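Local coordinates for protein aminotransferase, class I and II (Erwinia tasmaniensis, PDB 5Z0Q) that belongs to the class I and II aminotransferase family and binds pyridoxal-5'-phosphate as a dimer of two like subunits, at residues 96-101 / 270-275; 138-143 / 160-165; 149-154 / 318-323; 234-239 / 249-254; 328-333 / 361-366. One frame throughout, in Å; residues are numbered along the deposited sequence.

Contacts 1 to 4 all reach the large mixed sheet. Contacts 1 and 4 sit at one end of it, centres about 10 Å apart, on neighbouring strands 94-97 and 250-253. Contacts 2 and 3 lie toward the other end, on strands 139-146 and 151-152, centres about 23 Å apart. Contact 5 belongs to the five-stranded sheet, centre to centre about 12 Å from contact 3, which joins the two sheets. Along the chain, contact 1 encloses contacts 2 and 4, contact 3 alternates with contacts 1 and 2 and encloses contact 4, and contact 5 comes last. The layout is consistent with a cofactor site between contacts 1 and 4 on one sheet-bearing part and contact 5 on the other.

Contact 1: 96-101 / 270-275; sequences FLPGVV and MVPDVD. With PLP (pyridoxal-5'-phosphate), chain M.
Pro-98 lays CG and CD of its ring against residues 271-272, with CD 3.7 Å from Val-271 CG1 and 3.5 Å from the carbonyl O of Pro-272. In Val-271, CG1 stands opposite the backbone N (chi1 -177°), which brings this methyl to the proline ring at a slant. Val-274 CG2 rests 3.5 Å from Leu-97 O and 4.0 Å from Phe-96 CB. Apolar groups pack here on one another and on two carbonyl oxygens. On the looser side the carboxylate of exposed Asp-273 turns off; the Phe-96 ring leaves the contact to pack on Leu-251. Pro-98 and Pro-272 also pack on Pro-272 and Pro-98 of the second subunit. After the inverse gamma turn centred on Pro-98, two backbone donors grip one phosphate oxygen: Val-100 N lies 2.9 Å from PLP O2P, and Val-101 N bonds the same atom almost straight (175°). A phosphate held at the start of a helix, here 101-111, is characteristic of the cofactor cup in fold-type I PLP proteins.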
# COMPACT_ATOMS: atom_id res chain seq x y z
N PHE A 96 -4.78 -7.44 -7.79
CA PHE A 96 -3.57 -7.36 -6.98
C PHE A 96 -3.72 -6.31 -5.88
O PHE A 96 -4.28 -5.24 -6.10
CB PHE A 96 -2.37 -7.04 -7.86
CG PHE A 96 -2.08 -8.09 -8.89
CD1 PHE A 96 -1.53 -9.31 -8.52
CD2 PHE A 96 -2.35 -7.87 -10.23
CE1 PHE A 96 -1.26 -10.28 -9.47
CE2 PHE A 96 -2.09 -8.83 -11.18
CZ PHE A 96 -1.54 -10.04 -10.80
N LEU A 97 -3.20 -6.64 -4.70
CA LEU A 97 -3.37 -5.83 -3.51
C LEU A 97 -2.04 -5.71 -2.78
O LEU A 97 -1.17 -6.59 -2.91
CB LEU A 97 -4.41 -6.43 -2.56
CG LEU A 97 -5.84 -6.58 -3.10
CD1 LEU A 97 -6.60 -7.62 -2.30
CD2 LEU A 97 -6.55 -5.24 -3.07
N PRO A 98 -1.84 -4.63 -2.02
CA PRO A 98 -0.62 -4.49 -1.19
C PRO A 98 -0.80 -5.08 0.21
O PRO A 98 -0.79 -4.39 1.24
CB PRO A 98 -0.43 -2.97 -1.15
CG PRO A 98 -1.82 -2.44 -1.18
CD PRO A 98 -2.63 -3.38 -2.04
N GLY A 99 -0.97 -6.40 0.26
CA GLY A 99 -1.17 -7.12 1.50
C GLY A 99 -2.43 -7.95 1.47
O GLY A 99 -3.24 -7.89 0.55
N VAL A 100 -2.58 -8.76 2.53
CA VAL A 100 -3.72 -9.65 2.65
C VAL A 100 -4.73 -9.04 3.61
O VAL A 100 -5.95 -9.22 3.45
CB VAL A 100 -3.28 -11.05 3.13
CG1 VAL A 100 -4.47 -12.00 3.19
CG2 VAL A 100 -2.20 -11.60 2.20
N VAL A 101 -4.24 -8.31 4.61
CA VAL A 101 -5.13 -7.69 5.59
C VAL A 101 -6.06 -6.69 4.92
O VAL A 101 -7.24 -6.58 5.26
CB VAL A 101 -4.31 -7.03 6.72
CG1 VAL A 101 -5.23 -6.34 7.72
CG2 VAL A 101 -3.44 -8.06 7.41
N MET A 270 -8.80 4.32 -2.13
CA MET A 270 -8.50 4.11 -0.72
C MET A 270 -7.28 3.21 -0.53
O MET A 270 -6.49 3.42 0.39
CB MET A 270 -9.72 3.52 -0.02
CG MET A 270 -9.69 3.64 1.49
SD MET A 270 -9.74 5.35 2.06
CE MET A 270 -9.80 5.10 3.83
N VAL A 271 -7.12 2.20 -1.37
CA VAL A 271 -6.03 1.24 -1.28
C VAL A 271 -5.11 1.46 -2.47
O VAL A 271 -5.56 1.40 -3.62
CB VAL A 271 -6.55 -0.21 -1.24
CG1 VAL A 271 -5.40 -1.18 -1.07
CG2 VAL A 271 -7.57 -0.37 -0.13
N PRO A 272 -3.82 1.71 -2.26
CA PRO A 272 -2.91 2.03 -3.36
C PRO A 272 -2.53 0.78 -4.16
O PRO A 272 -2.93 -0.34 -3.84
CB PRO A 272 -1.70 2.63 -2.65
CG PRO A 272 -1.69 1.94 -1.32
CD PRO A 272 -3.14 1.74 -0.95
N ASP A 273 -1.75 1.00 -5.21
CA ASP A 273 -1.25 -0.09 -6.03
C ASP A 273 -0.05 -0.75 -5.37
O ASP A 273 0.54 -0.24 -4.41
CB ASP A 273 -0.88 0.42 -7.42
CG ASP A 273 -2.09 0.81 -8.25
OD1 ASP A 273 -3.19 0.32 -7.95
OD2 ASP A 273 -1.93 1.61 -9.20
N VAL A 274 0.33 -1.92 -5.90
CA VAL A 274 1.44 -2.67 -5.34
C VAL A 274 2.76 -1.99 -5.68
O VAL A 274 2.91 -1.37 -6.75
CB VAL A 274 1.41 -4.12 -5.86
CG1 VAL A 274 2.51 -4.96 -5.22
CG2 VAL A 274 0.05 -4.75 -5.61
N ASP A 275 3.71 -2.08 -4.76
CA ASP A 275 5.04 -1.53 -4.98
C ASP A 275 5.67 -2.12 -6.24
O ASP A 275 5.44 -3.28 -6.59
CB ASP A 275 5.93 -1.82 -3.76
CG ASP A 275 7.27 -1.12 -3.82
OD1 ASP A 275 8.02 -1.31 -4.80
OD2 ASP A 275 7.59 -0.36 -2.87
N1 PLP M . -3.42 -13.74 6.65
C2 PLP M . -3.04 -14.60 7.67
C2A PLP M . -3.99 -15.66 8.14
C3 PLP M . -1.78 -14.48 8.24
O3 PLP M . -1.41 -15.34 9.24
C4 PLP M . -0.91 -13.50 7.80
C4A PLP M . 0.51 -13.48 8.29
C5 PLP M . -1.30 -12.64 6.78
C6 PLP M . -2.56 -12.76 6.21
C5A PLP M . -0.33 -11.57 6.30
O4P PLP M . -1.02 -10.50 5.69
P PLP M . -0.24 -9.14 5.37
O1P PLP M . 0.51 -8.68 6.60
O2P PLP M . -1.21 -8.07 4.95
O3P PLP M . 0.74 -9.40 4.24

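Contact 2: 138-143 / 160-165; sequences QHLSAA and DRMSGN
Gln-138 reaches toward Asn-165 with its side-chain amide. The two amide planes are turned 72° apart and the side chains cross at about a right angle, a loose meeting at the surface. Leu-140, on a strand that lies beside 117-122, carries the contact. With CG opposite its backbone N (chi1 178°), the side chain extends from the strand into the 160-165 loop and divides its two methyls between two residues. CD1 lies 3.4 Å from Arg-161 NH2 and 4.0 Å from Arg-161 O, while CD2 meets Met-162 CG at 3.9 Å, the leucine and methionine chains crossing nearly at right angles. Met-162 packs further on Phe-193 and His-197 of helix 184-197, so the loop links strand and helix. At Ser-141 the side chain turns away and the backbone takes over: its carbonyl O is 3.6 Å from Arg-161 NH2, near the guanidinium without forming a hydrogen bond. Arg-161 also touches a neighbouring molecule in the crystal, which may influence its pose. The chemistry is thus a small apolar patch, Leu-140 with Met-162, beside which Arg-161 NH2 and Ser-141 O lie near each other unbonded; between these two segments the loop rests on the strand through packing rather than directed bonds.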
# COMPACT_ATOMS: atom_id res chain seq x y z
N GLN A 138 -21.44 -6.44 13.29
CA GLN A 138 -21.37 -7.43 14.36
C GLN A 138 -20.86 -8.75 13.80
O GLN A 138 -21.01 -9.05 12.61
CB GLN A 138 -22.74 -7.61 15.02
CG GLN A 138 -23.81 -8.26 14.15
CD GLN A 138 -24.45 -7.30 13.15
OE1 GLN A 138 -23.78 -6.45 12.56
NE2 GLN A 138 -25.76 -7.43 12.97
N HIS A 139 -20.23 -9.54 14.67
CA HIS A 139 -19.51 -10.74 14.24
C HIS A 139 -19.99 -11.94 15.05
O HIS A 139 -20.12 -11.86 16.27
CB HIS A 139 -18.00 -10.55 14.41
CG HIS A 139 -17.19 -11.67 13.83
ND1 HIS A 139 -17.09 -11.89 12.48
CD2 HIS A 139 -16.42 -12.61 14.43
CE1 HIS A 139 -16.31 -12.93 12.26
NE2 HIS A 139 -15.89 -13.39 13.43
N LEU A 140 -20.23 -13.05 14.35
CA LEU A 140 -20.62 -14.31 14.97
C LEU A 140 -19.43 -15.27 14.92
O LEU A 140 -18.87 -15.51 13.85
CB LEU A 140 -21.82 -14.93 14.27
CG LEU A 140 -22.29 -16.29 14.79
CD1 LEU A 140 -22.75 -16.18 16.24
CD2 LEU A 140 -23.40 -16.85 13.92
N SER A 141 -19.06 -15.81 16.08
CA SER A 141 -17.89 -16.67 16.21
C SER A 141 -18.32 -18.08 16.57
O SER A 141 -19.13 -18.28 17.47
CB SER A 141 -16.94 -16.12 17.28
OG SER A 141 -16.62 -14.76 17.03
N ALA A 142 -17.76 -19.06 15.86
CA ALA A 142 -17.98 -20.47 16.13
C ALA A 142 -16.69 -21.07 16.67
O ALA A 142 -15.65 -21.02 16.00
CB ALA A 142 -18.43 -21.21 14.87
N ALA A 143 -16.76 -21.62 17.88
CA ALA A 143 -15.55 -22.10 18.54
C ALA A 143 -14.99 -23.34 17.85
O ALA A 143 -15.73 -24.26 17.49
CB ALA A 143 -15.85 -22.41 20.01
N ASP A 160 -28.57 -22.67 15.29
CA ASP A 160 -29.54 -21.95 16.12
C ASP A 160 -28.95 -20.70 16.75
O ASP A 160 -29.72 -19.84 17.21
CB ASP A 160 -30.07 -22.89 17.21
CG ASP A 160 -30.71 -24.14 16.63
OD1 ASP A 160 -31.62 -24.00 15.78
OD2 ASP A 160 -30.30 -25.25 17.01
N ARG A 161 -27.63 -20.56 16.79
CA ARG A 161 -27.01 -19.34 17.27
C ARG A 161 -27.05 -18.21 16.25
O ARG A 161 -26.65 -17.09 16.57
CB ARG A 161 -25.56 -19.60 17.69
CG ARG A 161 -25.39 -20.02 19.14
CD ARG A 161 -23.93 -20.29 19.47
NE ARG A 161 -23.06 -19.19 19.08
CZ ARG A 161 -22.81 -18.12 19.83
NH1 ARG A 161 -23.38 -18.00 21.02
NH2 ARG A 161 -22.00 -17.17 19.39
N MET A 162 -27.51 -18.48 15.03
CA MET A 162 -27.56 -17.47 13.99
C MET A 162 -28.83 -16.62 14.12
O MET A 162 -29.75 -16.95 14.87
CB MET A 162 -27.47 -18.12 12.62
CG MET A 162 -26.24 -18.99 12.44
SD MET A 162 -26.09 -19.70 10.79
CE MET A 162 -25.67 -18.26 9.82
N SER A 163 -28.86 -15.52 13.37
CA SER A 163 -29.95 -14.56 13.46
C SER A 163 -30.56 -14.20 12.12
O SER A 163 -31.51 -13.40 12.09
CB SER A 163 -29.47 -13.28 14.15
OG SER A 163 -28.85 -13.57 15.40
N GLY A 164 -30.07 -14.75 11.01
CA GLY A 164 -30.53 -14.40 9.69
C GLY A 164 -29.84 -13.19 9.08
O GLY A 164 -29.91 -13.01 7.86
N ASN A 165 -29.18 -12.37 9.90
CA ASN A 165 -28.44 -11.22 9.39
C ASN A 165 -27.10 -11.60 8.78
O ASN A 165 -26.46 -10.74 8.15
CB ASN A 165 -28.20 -10.21 10.52
CG ASN A 165 -29.47 -9.48 10.93
OD1 ASN A 165 -30.58 -9.94 10.66
ND2 ASN A 165 -29.31 -8.35 11.60

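Contact 3: 149-154 / 318-323; sequences QRWVLD and SMVTPE
The seam between the two sheets of this aminotransferase fold passes here: Arg-150 and Trp-151, at the edge strand 151-152 of the large sheet, meet Val-320 and Glu-323 of the segment that carries the short, weakly bonded strand 318-319 at the edge of the smaller one. A salt bridge joins Arg-150 to Glu-323. Arg-150 NH1 gives a nearly straight bond (170°) to Glu-323 OE2, 3.1 Å away. That oxygen lies in the guanidinium plane and is met on its syn side, although the two flat groups are turned 69° apart; a second bond from NH1 to OE1 is weak. Glu-186 pairs with Arg-150 NH2, Arg-183 with Glu-323 OE2, and Val-181 N bonds OE1, so the buried carboxylate is held from several directions. Trp-151 also meets Trp-329 edge-to-face. The methyls of Val-320 go separate ways: CG1, anti to the backbone N (chi1 165°), faces Gln-149 O, while CG2 comes obliquely to the Trp-151 indole, 3.6 Å from NE1 and 3.9 Å from CD1.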
# COMPACT_ATOMS: atom_id res chain seq x y z
N GLN A 149 -6.83 -35.02 17.85
CA GLN A 149 -5.63 -34.19 17.88
C GLN A 149 -5.60 -33.19 16.73
O GLN A 149 -4.55 -32.90 16.16
CB GLN A 149 -4.36 -35.04 17.89
CG GLN A 149 -4.24 -35.97 19.09
CD GLN A 149 -3.01 -36.86 19.02
OE1 GLN A 149 -2.06 -36.67 19.78
NE2 GLN A 149 -3.02 -37.82 18.11
N ARG A 150 -6.78 -32.67 16.37
CA ARG A 150 -6.91 -31.67 15.33
C ARG A 150 -7.97 -30.66 15.72
O ARG A 150 -8.99 -31.02 16.32
CB ARG A 150 -7.28 -32.30 13.98
CG ARG A 150 -6.20 -33.15 13.34
CD ARG A 150 -6.28 -33.04 11.83
NE ARG A 150 -7.65 -32.82 11.38
CZ ARG A 150 -7.98 -32.48 10.14
NH1 ARG A 150 -7.04 -32.31 9.22
NH2 ARG A 150 -9.25 -32.30 9.82
N TRP A 151 -7.74 -29.40 15.36
CA TRP A 151 -8.71 -28.33 15.58
C TRP A 151 -9.64 -28.27 14.38
O TRP A 151 -9.23 -27.83 13.29
CB TRP A 151 -8.01 -27.00 15.81
CG TRP A 151 -7.32 -26.91 17.14
CD1 TRP A 151 -5.98 -26.93 17.37
CD2 TRP A 151 -7.96 -26.79 18.42
NE1 TRP A 151 -5.74 -26.83 18.72
CE2 TRP A 151 -6.93 -26.74 19.39
CE3 TRP A 151 -9.29 -26.72 18.84
CZ2 TRP A 151 -7.20 -26.62 20.75
CZ3 TRP A 151 -9.55 -26.60 20.19
CH2 TRP A 151 -8.51 -26.56 21.13
N VAL A 152 -10.88 -28.71 14.56
CA VAL A 152 -11.85 -28.77 13.48
C VAL A 152 -12.92 -27.71 13.71
O VAL A 152 -13.13 -27.22 14.82
CB VAL A 152 -12.49 -30.17 13.36
CG1 VAL A 152 -11.42 -31.22 13.09
CG2 VAL A 152 -13.27 -30.51 14.63
N LEU A 153 -13.59 -27.34 12.62
CA LEU A 153 -14.66 -26.35 12.64
C LEU A 153 -15.98 -27.02 12.32
O LEU A 153 -16.10 -27.75 11.33
CB LEU A 153 -14.38 -25.23 11.63
CG LEU A 153 -15.46 -24.16 11.50
CD1 LEU A 153 -15.71 -23.47 12.83
CD2 LEU A 153 -15.07 -23.14 10.43
N ASP A 154 -16.99 -26.78 13.16
CA ASP A 154 -18.32 -27.37 13.02
C ASP A 154 -19.33 -26.23 12.94
O ASP A 154 -20.03 -25.94 13.91
CB ASP A 154 -18.61 -28.32 14.19
CG ASP A 154 -19.82 -29.21 13.93
OD1 ASP A 154 -20.37 -29.15 12.81
OD2 ASP A 154 -20.21 -29.96 14.85
N SER A 318 -0.27 -28.24 26.37
CA SER A 318 -0.72 -29.15 25.33
C SER A 318 -0.62 -28.44 23.99
O SER A 318 -0.89 -27.24 23.90
CB SER A 318 -2.16 -29.62 25.57
OG SER A 318 -2.30 -30.23 26.84
N MET A 319 -0.24 -29.17 22.95
CA MET A 319 -0.09 -28.57 21.64
C MET A 319 -0.45 -29.58 20.56
O MET A 319 0.02 -30.72 20.58
CB MET A 319 1.34 -28.07 21.41
CG MET A 319 1.58 -27.53 20.01
SD MET A 319 3.31 -27.16 19.68
CE MET A 319 3.18 -26.55 18.00
N VAL A 320 -1.29 -29.15 19.62
CA VAL A 320 -1.58 -29.93 18.43
C VAL A 320 -0.46 -29.71 17.42
O VAL A 320 -0.06 -28.57 17.16
CB VAL A 320 -2.94 -29.54 17.84
CG1 VAL A 320 -3.09 -30.07 16.43
CG2 VAL A 320 -4.06 -30.06 18.73
N THR A 321 0.06 -30.80 16.86
CA THR A 321 1.06 -30.70 15.82
C THR A 321 0.46 -29.99 14.61
O THR A 321 -0.49 -30.51 14.00
CB THR A 321 1.57 -32.09 15.42
OG1 THR A 321 2.20 -32.70 16.55
CG2 THR A 321 2.57 -31.98 14.28
N PRO A 322 0.96 -28.82 14.23
CA PRO A 322 0.34 -28.07 13.13
C PRO A 322 0.58 -28.76 11.80
O PRO A 322 1.72 -29.09 11.44
CB PRO A 322 1.04 -26.71 13.19
CG PRO A 322 2.36 -26.99 13.82
CD PRO A 322 2.12 -28.11 14.80
N GLU A 323 -0.51 -29.00 11.06
CA GLU A 323 -0.38 -29.54 9.72
C GLU A 323 0.21 -28.54 8.74
O GLU A 323 0.60 -28.94 7.63
CB GLU A 323 -1.75 -30.01 9.22
CG GLU A 323 -2.34 -31.16 10.03
CD GLU A 323 -3.71 -31.60 9.54
OE1 GLU A 323 -4.47 -30.74 9.06
OE2 GLU A 323 -4.01 -32.81 9.63

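Contact 4: 234-239 / 249-254; sequences TLMSPS and ASLAVI
Thr-234 to Met-236 and Leu-251 to Val-253 run antiparallel, their strand axes 4.7 Å apart and their directions at 161°. Thr-234 and Val-253, and likewise Met-236 and Leu-251, are hydrogen-bonded pairs, with Leu-235 and Ala-252 the non-hydrogen-bonded pair between them. Thr-234, Met-236, Leu-251 and Val-253 share one face of the sheet. There the Met-236 chain bends at its thioether, bringing CE to 3.7 Å from Val-253 CG2 and 4.0 Å from Leu-251 CD1; Met-81 and Ala-77 of helix 71-83 cover this patch. On the other face Leu-235 CD2 touches Ala-252 CB at 3.7 Å. Past the strand, Ser-237 holds the next turn. Its OG, opposite the backbone N (chi1 168°), donates to Ala-249 O at 2.8 Å. Ser-237 OG in turn accepts from Ser-239 N at 3.0 Å, an ST turn, and from Ser-239 OG at 2.7 Å. Ser-250 OG instead bonds Gly-99 O, tying this pair to the phosphate loop. One buried hydroxyl with three partners thus fixes the turn that ends at Ser-239, next to the bound PLP and directly before Lys-240 of its pocket.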
# COMPACT_ATOMS: atom_id res chain seq x y z
N THR A 234 -10.82 -15.38 -3.01
CA THR A 234 -9.67 -16.15 -2.55
C THR A 234 -8.47 -15.22 -2.40
O THR A 234 -8.10 -14.53 -3.35
CB THR A 234 -9.35 -17.28 -3.52
OG1 THR A 234 -10.55 -18.02 -3.80
CG2 THR A 234 -8.32 -18.23 -2.93
N LEU A 235 -7.87 -15.20 -1.21
CA LEU A 235 -6.73 -14.36 -0.91
C LEU A 235 -5.47 -15.22 -0.83
O LEU A 235 -5.40 -16.14 -0.01
CB LEU A 235 -6.94 -13.60 0.40
CG LEU A 235 -8.10 -12.61 0.45
CD1 LEU A 235 -8.25 -12.04 1.85
CD2 LEU A 235 -7.90 -11.50 -0.56
N MET A 236 -4.49 -14.92 -1.68
CA MET A 236 -3.24 -15.67 -1.73
C MET A 236 -2.08 -14.71 -1.93
O MET A 236 -2.24 -13.61 -2.46
CB MET A 236 -3.26 -16.73 -2.83
CG MET A 236 -4.24 -17.86 -2.59
SD MET A 236 -4.33 -19.01 -3.97
CE MET A 236 -4.76 -17.89 -5.30
N SER A 237 -0.89 -15.15 -1.51
CA SER A 237 0.32 -14.34 -1.57
C SER A 237 1.54 -15.19 -1.24
O SER A 237 1.44 -16.16 -0.48
CB SER A 237 0.22 -13.16 -0.60
OG SER A 237 1.47 -12.52 -0.44
N PRO A 238 2.71 -14.86 -1.79
CA PRO A 238 3.94 -15.56 -1.39
C PRO A 238 4.64 -14.89 -0.23
O PRO A 238 5.83 -15.14 0.01
CB PRO A 238 4.78 -15.51 -2.67
CG PRO A 238 4.40 -14.20 -3.28
CD PRO A 238 2.93 -13.99 -2.96
N SER A 239 3.93 -14.02 0.49
CA SER A 239 4.55 -13.23 1.55
C SER A 239 5.11 -14.11 2.66
O SER A 239 6.26 -13.95 3.08
CB SER A 239 3.55 -12.22 2.11
OG SER A 239 3.22 -11.23 1.15
N ALA A 249 3.18 -8.12 -1.53
CA ALA A 249 2.50 -8.32 -2.80
C ALA A 249 1.55 -9.50 -2.67
O ALA A 249 1.97 -10.62 -2.38
CB ALA A 249 3.51 -8.55 -3.93
N SER A 250 0.25 -9.24 -2.88
CA SER A 250 -0.78 -10.26 -2.74
C SER A 250 -1.76 -10.12 -3.89
O SER A 250 -1.68 -9.19 -4.71
CB SER A 250 -1.49 -10.14 -1.39
OG SER A 250 -2.27 -8.96 -1.33
N LEU A 251 -2.72 -11.04 -3.95
CA LEU A 251 -3.74 -11.00 -4.99
C LEU A 251 -5.02 -11.64 -4.46
O LEU A 251 -4.99 -12.54 -3.62
CB LEU A 251 -3.27 -11.70 -6.27
CG LEU A 251 -2.74 -13.14 -6.21
CD1 LEU A 251 -3.85 -14.17 -6.27
CD2 LEU A 251 -1.73 -13.37 -7.33
N ALA A 252 -6.15 -11.16 -4.97
CA ALA A 252 -7.46 -11.71 -4.67
C ALA A 252 -8.05 -12.31 -5.94
O ALA A 252 -7.95 -11.71 -7.02
CB ALA A 252 -8.40 -10.65 -4.10
N VAL A 253 -8.66 -13.48 -5.81
CA VAL A 253 -9.25 -14.20 -6.94
C VAL A 253 -10.76 -14.15 -6.78
O VAL A 253 -11.32 -14.84 -5.92
CB VAL A 253 -8.74 -15.64 -7.03
CG1 VAL A 253 -9.26 -16.30 -8.30
CG2 VAL A 253 -7.22 -15.67 -6.99
N ILE A 254 -11.42 -13.34 -7.60
CA ILE A 254 -12.87 -13.17 -7.56
C ILE A 254 -13.43 -13.59 -8.90
O ILE A 254 -13.45 -12.81 -9.86
CB ILE A 254 -13.25 -11.71 -7.23
CG1 ILE A 254 -12.29 -11.13 -6.19
CG2 ILE A 254 -14.68 -11.64 -6.72
CD1 ILE A 254 -12.45 -9.65 -5.96

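Contact 5: 328-333 / 361-366; sequences GWIDAS and RFVRFN
Ile-330 and Val-363 form the hydrogen-bonded pair of two antiparallel strands at 155°, with Ile-330 N to Val-363 O at 3.1 Å and Val-363 N to Ile-330 O at 3.0 Å. Ala-332 N to Arg-361 O, 2.8 Å, is a further backbone bond just beyond the paired strands. Aromatic contacts fill the face bearing Trp-329, Asp-331 and Phe-362. The Phe-362 ring makes an offset stack on the five-membered ring of Trp-329, centroids 4.3 Å apart and planes at 12°, while Phe-362 CB sits over the indole's six-membered ring, 3.6 Å from its centroid, as a CH-pi contact. Asp-331 CA lies over the opposite face of the phenyl. Apolar packing holds the other face, where Ile-330 CD1 meets Phe-365 CD2 obliquely at 3.7 Å and Val-363 CG2 touches Ile-330 CB. Asp-331 OD1 accepts from Ser-333 N (2.9 Å), an Asx turn, and also from Ser-333 OG on the same side of the carboxylate plane. Arg-364 CB nears the indole edge; its NH2 bonds Trp-39 O, and the side chain comes to about 5 Å from PLP. Backbone bonds, a stack and apolar packing thus join two strands from which Arg-364 extends toward the cofactor's surroundings.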
# COMPACT_ATOMS: atom_id res chain seq x y z
N GLY A 328 1.75 -23.49 15.71
CA GLY A 328 2.51 -23.01 16.85
C GLY A 328 1.57 -22.69 18.00
O GLY A 328 1.83 -21.79 18.80
N TRP A 329 0.47 -23.44 18.09
CA TRP A 329 -0.65 -23.13 18.98
C TRP A 329 -0.56 -24.01 20.23
O TRP A 329 -0.85 -25.21 20.18
CB TRP A 329 -1.97 -23.36 18.23
CG TRP A 329 -3.19 -22.72 18.83
CD1 TRP A 329 -4.38 -23.33 19.10
CD2 TRP A 329 -3.35 -21.34 19.20
NE1 TRP A 329 -5.27 -22.42 19.62
CE2 TRP A 329 -4.66 -21.19 19.70
CE3 TRP A 329 -2.51 -20.22 19.18
CZ2 TRP A 329 -5.16 -19.98 20.16
CZ3 TRP A 329 -3.01 -19.01 19.63
CH2 TRP A 329 -4.32 -18.90 20.12
N ILE A 330 -0.17 -23.40 21.35
CA ILE A 330 0.12 -24.12 22.59
C ILE A 330 -0.92 -23.75 23.63
O ILE A 330 -1.13 -22.56 23.93
CB ILE A 330 1.53 -23.80 23.10
CG1 ILE A 330 2.58 -24.11 22.03
CG2 ILE A 330 1.82 -24.57 24.38
CD1 ILE A 330 3.98 -23.71 22.43
N ASP A 331 -1.57 -24.76 24.21
CA ASP A 331 -2.53 -24.56 25.29
C ASP A 331 -1.77 -24.43 26.60
O ASP A 331 -1.16 -25.40 27.07
CB ASP A 331 -3.53 -25.71 25.34
CG ASP A 331 -4.65 -25.47 26.35
OD1 ASP A 331 -4.64 -24.42 27.02
OD2 ASP A 331 -5.54 -26.34 26.48
N ALA A 332 -1.81 -23.24 27.20
CA ALA A 332 -1.15 -22.98 28.47
C ALA A 332 -2.15 -22.83 29.62
O ALA A 332 -1.81 -22.24 30.65
CB ALA A 332 -0.27 -21.73 28.37
N SER A 333 -3.37 -23.35 29.45
CA SER A 333 -4.36 -23.25 30.51
C SER A 333 -3.99 -24.07 31.73
O SER A 333 -4.44 -23.76 32.84
CB SER A 333 -5.73 -23.70 29.99
OG SER A 333 -5.69 -25.05 29.55
N ARG A 361 -5.90 -18.30 26.97
CA ARG A 361 -5.22 -19.42 27.59
C ARG A 361 -4.11 -20.00 26.71
O ARG A 361 -3.39 -20.89 27.16
CB ARG A 361 -6.22 -20.52 27.94
CG ARG A 361 -7.19 -20.15 29.05
CD ARG A 361 -6.45 -19.85 30.35
NE ARG A 361 -6.60 -18.45 30.74
CZ ARG A 361 -6.01 -17.91 31.80
NH1 ARG A 361 -5.22 -18.65 32.57
NH2 ARG A 361 -6.20 -16.63 32.09
N PHE A 362 -3.96 -19.51 25.49
CA PHE A 362 -3.00 -20.04 24.54
C PHE A 362 -1.91 -19.03 24.24
O PHE A 362 -2.05 -17.83 24.49
CB PHE A 362 -3.69 -20.44 23.22
CG PHE A 362 -4.57 -21.65 23.33
CD1 PHE A 362 -5.76 -21.61 24.04
CD2 PHE A 362 -4.22 -22.83 22.69
CE1 PHE A 362 -6.56 -22.73 24.13
CE2 PHE A 362 -5.03 -23.95 22.77
CZ PHE A 362 -6.20 -23.90 23.49
N VAL A 363 -0.80 -19.54 23.70
CA VAL A 363 0.29 -18.72 23.20
C VAL A 363 0.71 -19.28 21.85
O VAL A 363 0.78 -20.50 21.66
CB VAL A 363 1.49 -18.68 24.17
CG1 VAL A 363 1.15 -17.84 25.40
CG2 VAL A 363 1.90 -20.09 24.58
N ARG A 364 0.99 -18.39 20.90
CA ARG A 364 1.41 -18.80 19.57
C ARG A 364 2.93 -18.86 19.50
O ARG A 364 3.61 -17.88 19.82
CB ARG A 364 0.85 -17.86 18.49
CG ARG A 364 0.84 -18.48 17.10
CD ARG A 364 0.24 -17.55 16.06
NE ARG A 364 1.08 -16.38 15.81
CZ ARG A 364 0.89 -15.52 14.83
NH1 ARG A 364 -0.13 -15.68 13.99
NH2 ARG A 364 1.71 -14.48 14.68
N PHE A 365 3.45 -20.01 19.08
CA PHE A 365 4.88 -20.26 19.03
C PHE A 365 5.36 -20.17 17.59
O PHE A 365 4.87 -20.90 16.72
CB PHE A 365 5.20 -21.64 19.61
CG PHE A 365 6.65 -21.83 20.00
CD1 PHE A 365 7.64 -21.89 19.03
CD2 PHE A 365 7.01 -21.97 21.33
CE1 PHE A 365 8.96 -22.07 19.38
CE2 PHE A 365 8.33 -22.15 21.68
CZ PHE A 365 9.31 -22.20 20.71
N ASN A 366 6.32 -19.28 17.34
CA ASN A 366 6.91 -19.11 16.01
C ASN A 366 8.22 -19.89 15.98
O ASN A 366 9.25 -19.43 16.49
CB ASN A 366 7.13 -17.64 15.69
CG ASN A 366 7.52 -17.40 14.24
OD1 ASN A 366 8.04 -18.29 13.57
ND2 ASN A 366 7.27 -16.19 13.76